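Local atomic coordinates of novel protein similar to vertebrate potassium voltage-gated channel, subfamily H (Eag-related) family (Danio rerio, PDB entry 3UKN), a protein that probably forms, as a tetramer, a voltage-gated potassium channel of the plasma membrane, of which this chain is the cytoplasmic C-linker and cyclic nucleotide-binding homology domain. Residues B[46-51]-B[107-112]; B[125-130]-B[160-165]. All coordinates share one frame; numbering follows the deposited sequence.

Contact 1: B[46-51]-B[107-112]; sequences WSVNNG and EFLIRQ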
loop_
_atom_site.group_PDB
_atom_site.type_symbol
_atom_site.label_atom_id
_atom_site.label_comp_id
_atom_site.label_asym_id
_atom_site.label_seq_id
_atom_site.Cartn_x
_atom_site.Cartn_y
_atom_site.Cartn_z
ATOM N N TRP B 46 3.563 13.918 -9.752
ATOM C CA TRP B 46 4.131 13.188 -8.618
ATOM C C TRP B 46 4.276 13.972 -7.310
ATOM O O TRP B 46 4.617 15.154 -7.312
ATOM C CB TRP B 46 5.501 12.627 -8.996
ATOM C CG TRP B 46 6.270 12.085 -7.828
ATOM C CD1 TRP B 46 7.256 12.724 -7.122
ATOM C CD2 TRP B 46 6.119 10.790 -7.225
ATOM N NE1 TRP B 46 7.724 11.904 -6.118
ATOM C CE2 TRP B 46 7.039 10.712 -6.161
ATOM C CE3 TRP B 46 5.294 9.687 -7.484
ATOM C CZ2 TRP B 46 7.163 9.575 -5.357
ATOM C CZ3 TRP B 46 5.413 8.559 -6.684
ATOM C CH2 TRP B 46 6.342 8.511 -5.632
ATOM N N SER B 47 4.032 13.287 -6.194
ATOM C CA SER B 47 4.471 13.745 -4.872
ATOM C C SER B 47 4.787 12.524 -4.006
ATOM O O SER B 47 4.188 11.461 -4.168
ATOM C CB SER B 47 3.414 14.616 -4.189
ATOM O OG SER B 47 2.305 13.833 -3.787
ATOM N N VAL B 48 5.728 12.656 -3.083
ATOM C CA VAL B 48 5.966 11.551 -2.171
ATOM C C VAL B 48 4.720 11.254 -1.366
ATOM O O VAL B 48 4.387 10.094 -1.154
ATOM C CB VAL B 48 7.122 11.810 -1.220
ATOM C CG1 VAL B 48 7.117 10.765 -0.096
ATOM C CG2 VAL B 48 8.418 11.778 -1.996
ATOM N N ASN B 49 4.033 12.300 -0.922
ATOM C CA ASN B 49 2.853 12.137 -0.077
ATOM C C ASN B 49 1.843 11.189 -0.704
ATOM O O ASN B 49 1.286 10.347 -0.017
ATOM C CB ASN B 49 2.201 13.489 0.244
ATOM C CG ASN B 49 0.911 13.340 1.037
ATOM O OD1 ASN B 49 0.923 12.942 2.197
ATOM N ND2 ASN B 49 -0.208 13.662 0.410
ATOM N N ASN B 50 1.624 11.310 -2.011
ATOM C CA ASN B 50 0.672 10.441 -2.689
ATOM C C ASN B 50 1.233 9.079 -3.094
ATOM O O ASN B 50 0.477 8.191 -3.503
ATOM C CB ASN B 50 0.047 11.149 -3.902
ATOM C CG ASN B 50 -1.002 12.171 -3.497
ATOM O OD1 ASN B 50 -1.183 12.451 -2.312
ATOM N ND2 ASN B 50 -1.694 12.733 -4.478
ATOM N N GLY B 51 2.547 8.902 -2.994
ATOM C CA GLY B 51 3.147 7.644 -3.390
ATOM C C GLY B 51 3.804 6.843 -2.274
ATOM O O GLY B 51 4.657 5.974 -2.539
ATOM N N GLU B 107 11.566 18.049 -6.242
ATOM C CA GLU B 107 10.567 16.982 -6.138
ATOM C C GLU B 107 9.556 17.346 -5.045
ATOM O O GLU B 107 9.948 17.755 -3.950
ATOM C CB GLU B 107 11.234 15.618 -5.864
ATOM C CG GLU B 107 10.263 14.490 -5.475
ATOM C CD GLU B 107 10.961 13.133 -5.232
ATOM O OE1 GLU B 107 12.191 13.034 -5.463
ATOM O OE2 GLU B 107 10.273 12.167 -4.805
ATOM N N PHE B 108 8.263 17.218 -5.343
ATOM C CA PHE B 108 7.218 17.572 -4.371
ATOM C C PHE B 108 7.063 16.500 -3.296
ATOM O O PHE B 108 6.769 15.341 -3.609
ATOM C CB PHE B 108 5.859 17.778 -5.064
ATOM C CG PHE B 108 5.729 19.090 -5.778
ATOM C CD1 PHE B 108 5.077 20.164 -5.175
ATOM C CD2 PHE B 108 6.252 19.253 -7.057
ATOM C CE1 PHE B 108 4.958 21.379 -5.829
ATOM C CE2 PHE B 108 6.140 20.476 -7.722
ATOM C CZ PHE B 108 5.486 21.539 -7.104
ATOM N N LEU B 109 7.248 16.876 -2.035
ATOM C CA LEU B 109 6.939 15.967 -0.932
ATOM C C LEU B 109 5.434 15.940 -0.766
ATOM O O LEU B 109 4.833 14.878 -0.617
ATOM C CB LEU B 109 7.610 16.441 0.353
ATOM C CG LEU B 109 7.239 15.660 1.609
ATOM C CD1 LEU B 109 7.606 14.215 1.385
ATOM C CD2 LEU B 109 7.972 16.219 2.812
ATOM N N ILE B 110 4.833 17.129 -0.850
ATOM C CA ILE B 110 3.398 17.335 -0.662
ATOM C C ILE B 110 2.892 18.399 -1.634
ATOM O O ILE B 110 3.548 19.415 -1.839
ATOM C CB ILE B 110 3.126 17.808 0.773
ATOM C CG1 ILE B 110 3.074 16.601 1.704
ATOM C CG2 ILE B 110 1.837 18.618 0.850
ATOM C CD1 ILE B 110 3.611 16.867 3.073
ATOM N N ARG B 111 1.735 18.163 -2.247
ATOM C CA ARG B 111 1.136 19.165 -3.128
ATOM C C ARG B 111 -0.049 19.793 -2.423
ATOM O O ARG B 111 -0.890 19.094 -1.848
ATOM C CB ARG B 111 0.677 18.550 -4.448
ATOM C CG ARG B 111 1.793 18.224 -5.425
ATOM C CD ARG B 111 1.240 17.760 -6.787
ATOM N NE ARG B 111 2.300 17.232 -7.645
ATOM C CZ ARG B 111 3.132 17.982 -8.368
ATOM N NH1 ARG B 111 3.031 19.307 -8.364
ATOM N NH2 ARG B 111 4.070 17.409 -9.102
ATOM N N GLN B 112 -0.104 21.120 -2.460
ATOM C CA GLN B 112 -1.164 21.854 -1.786
ATOM C C GLN B 112 -2.535 21.310 -2.197
ATOM O O GLN B 112 -2.786 21.051 -3.378
ATOM C CB GLN B 112 -1.058 23.342 -2.103
ATOM C CG GLN B 112 -2.182 24.159 -1.504
ATOM C CD GLN B 112 -1.986 25.638 -1.698
ATOM O OE1 GLN B 112 -0.897 26.088 -2.045
ATOM N NE2 GLN B 112 -3.045 26.408 -1.479
HETATM O O HOH W 1 7.096 16.157 -8.063
#
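Trp46 reaches Glu107 through its indole nitrogen: NE1 donates to OE2 at 2.9 Å, meeting that oxygen from above the carboxylate plane, with ring and carboxylate turned 57° apart. With CG anti to the backbone N (chi1 169°) and the chain extended beyond it, Glu107 carries its carboxylate to the indole N-H. CG2 of Val48 also touches Glu107 OE2, at 3.4 Å, the side chains crossing at about a right angle. Backbone bonds run from Val48 N to Phe108 O and from Asn49 N to Leu109 O (2.7 Å), where Leu109 and Ile110 face Val162 in a classic beta bulge. Val48 CB packs on Leu109 CD1 (3.6 Å) and Asn49 CB on Ile110 CG1 (3.5 Å).

The carbonyl of Trp46 receives weak bonds from NE and NH2 of Arg111, NE being shared, weakly, with Thr45 O; a water links that carbonyl to Phe108 N. Arg111 NH1 lies over the centre of the Phe108 ring, 3.3 Å above its plane. Farther out, Glu107 OE1 is held by Ala104 N, while Asn49 OD1 accepts from Gln117 N and Tyr120 OH. The linker after helix 32-45 thus docks on strand 108-110 of the cyclic nucleotide-binding homology domain, with Trp46 edge-to-face with Tyr14 of helix 13-27.

Contact 2: B[125-130]-B[160-165]; sequences GSMEVL and ANVKAL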
loop_
_atom_site.group_PDB
_atom_site.type_symbol
_atom_site.label_atom_id
_atom_site.label_comp_id
_atom_site.label_asym_id
_atom_site.label_seq_id
_atom_site.Cartn_x
_atom_site.Cartn_y
_atom_site.Cartn_z
ATOM N N GLY B 125 19.108 17.255 4.300
ATOM C CA GLY B 125 18.635 17.998 3.158
ATOM C C GLY B 125 17.830 19.207 3.565
ATOM O O GLY B 125 17.569 19.434 4.751
ATOM N N SER B 126 17.433 19.989 2.571
ATOM C CA SER B 126 16.614 21.155 2.822
ATOM C C SER B 126 15.385 21.137 1.930
ATOM O O SER B 126 15.389 20.519 0.866
ATOM C CB SER B 126 17.419 22.425 2.596
ATOM O OG SER B 126 18.603 22.389 3.371
ATOM N N MET B 127 14.328 21.806 2.381
ATOM C CA MET B 127 13.080 21.856 1.637
ATOM C C MET B 127 12.430 23.193 1.868
ATOM O O MET B 127 12.660 23.839 2.891
ATOM C CB MET B 127 12.123 20.778 2.133
ATOM C CG MET B 127 12.809 19.525 2.622
ATOM S SD MET B 127 11.598 18.240 2.871
ATOM C CE MET B 127 11.395 17.672 1.188
ATOM N N GLU B 128 11.599 23.602 0.923
ATOM C CA GLU B 128 10.858 24.846 1.067
ATOM C C GLU B 128 9.371 24.549 1.246
ATOM O O GLU B 128 8.855 23.602 0.649
ATOM C CB GLU B 128 11.084 25.729 -0.164
ATOM C CG GLU B 128 10.740 25.041 -1.481
ATOM C CD GLU B 128 11.051 25.895 -2.706
ATOM O OE1 GLU B 128 11.366 27.095 -2.547
ATOM O OE2 GLU B 128 10.979 25.358 -3.834
ATOM N N VAL B 129 8.695 25.327 2.091
ATOM C CA VAL B 129 7.228 25.355 2.079
ATOM C C VAL B 129 6.795 26.484 1.132
ATOM O O VAL B 129 7.287 27.604 1.231
ATOM C CB VAL B 129 6.625 25.585 3.476
ATOM C CG1 VAL B 129 5.102 25.514 3.426
ATOM C CG2 VAL B 129 7.161 24.565 4.477
ATOM N N LEU B 130 5.905 26.163 0.196
ATOM C CA LEU B 130 5.413 27.112 -0.805
ATOM C C LEU B 130 3.902 27.137 -0.763
ATOM O O LEU B 130 3.260 26.131 -1.051
ATOM C CB LEU B 130 5.810 26.677 -2.221
ATOM C CG LEU B 130 7.270 26.556 -2.652
ATOM C CD1 LEU B 130 7.318 26.279 -4.131
ATOM C CD2 LEU B 130 8.025 27.828 -2.353
ATOM N N ALA B 160 -0.333 23.886 1.818
ATOM C CA ALA B 160 0.846 24.362 1.102
ATOM C C ALA B 160 1.556 23.234 0.355
ATOM O O ALA B 160 1.355 22.058 0.653
ATOM C CB ALA B 160 1.801 25.049 2.062
ATOM N N ASN B 161 2.366 23.592 -0.634
ATOM C CA ASN B 161 3.268 22.634 -1.253
ATOM C C ASN B 161 4.539 22.533 -0.406
ATOM O O ASN B 161 4.971 23.538 0.193
ATOM C CB ASN B 161 3.654 23.076 -2.678
ATOM C CG ASN B 161 2.453 23.443 -3.532
ATOM O OD1 ASN B 161 1.632 22.590 -3.864
ATOM N ND2 ASN B 161 2.357 24.714 -3.909
ATOM N N VAL B 162 5.131 21.343 -0.339
ATOM C CA VAL B 162 6.475 21.206 0.221
ATOM C C VAL B 162 7.375 20.567 -0.817
ATOM O O VAL B 162 7.130 19.436 -1.245
ATOM C CB VAL B 162 6.553 20.314 1.491
ATOM C CG1 VAL B 162 8.011 20.228 1.947
ATOM C CG2 VAL B 162 5.668 20.842 2.623
ATOM N N LYS B 163 8.424 21.283 -1.201
ATOM C CA LYS B 163 9.308 20.845 -2.272
ATOM C C LYS B 163 10.736 20.704 -1.750
ATOM O O LYS B 163 11.216 21.574 -1.034
ATOM C CB LYS B 163 9.298 21.881 -3.394
ATOM C CG LYS B 163 8.008 21.959 -4.203
ATOM C CD LYS B 163 8.090 23.063 -5.252
ATOM C CE LYS B 163 9.270 22.850 -6.202
ATOM N NZ LYS B 163 9.330 23.885 -7.273
ATOM N N ALA B 164 11.414 19.618 -2.102
ATOM C CA ALA B 164 12.823 19.482 -1.767
ATOM C C ALA B 164 13.586 20.594 -2.455
ATOM O O ALA B 164 13.257 20.980 -3.576
ATOM C CB ALA B 164 13.356 18.124 -2.213
ATOM N N LEU B 165 14.598 21.121 -1.780
ATOM C CA LEU B 165 15.471 22.127 -2.374
ATOM C C LEU B 165 16.783 21.480 -2.764
ATOM O O LEU B 165 17.374 21.816 -3.788
ATOM C CB LEU B 165 15.739 23.255 -1.383
ATOM C CG LEU B 165 14.649 24.311 -1.302
ATOM C CD1 LEU B 165 14.759 25.066 0.013
ATOM C CD2 LEU B 165 14.777 25.242 -2.498
HETATM O O HOH W 2 9.922 26.391 -6.486
HETATM O O HOH W 3 12.530 22.951 -4.744
#
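Residues 127-130 and 161-164 run antiparallel, their short axes 4.6 Å apart at closest approach and 158° between directions. Glu128 with Lys163 and Leu130 with Asn161 form the hydrogen-bonded pairs, and the bond from Leu130 N to Asn161 O (2.8 Å) is almost straight at 178°. Beyond the regular ladder, Leu165 N donates to Ser126 O.

On one face Glu128 and Lys163 lie side by side and point the same way. CG of Glu128 stands between its own backbone N and carbonyl carbon (chi1 55°), and the chain beyond is extended, bringing OE2 along the aliphatic part of the lysine. The opposite charges stop short of a salt bridge, with OE2 4.1 Å from NZ; one water joins these two atoms. Leu165 crosses Glu128 at about a right angle, its CD1 3.7 Å from Glu128 CB. Farther along, Leu130 CD1 presses on Lys163 CD at 3.5 Å, tight for two carbons.

These are central strands of the four-stranded antiparallel sheet, one of the two sheets in the beta-roll of the cyclic nucleotide-binding fold, with 108-110 and 134-139 at its margins. On the other face Val129 and Val162 are buried, CG2 approaching CG2, and Ala160, just before the strand, packs its CB on Val129 CG1 at 3.6 Å. The side chains of Met127 and Ala164 diverge, yet Met127, bent at chi3, still carries its CE to Ala164 CA (3.7 Å). Tyr202 of strand 200-203 touches both Val129 and Ala160, and Leu170 of strand 168-174 touches Met127.

How the contacts relate
Contact 1 and contact 2 have centres about 10 Å apart and meet through one sheet, in which strand 108-110 is the neighbour of strand 161-164. Leu109 N and Val162 O, 2.7 Å apart, probably form a hydrogen bond between them, and so do Gln112 N and Asn161 OD1, also at 2.7 Å. Side chains add to the join: Phe108 CE1 packs on Lys163 CG at 3.5 Å, and Ile110 CG2 lies by Ala160 O. Residues 46-51, which follow helix 32-45, thus pack on 107-112, whose strand pairs with 161-164. Along the chain the two contacts follow in series.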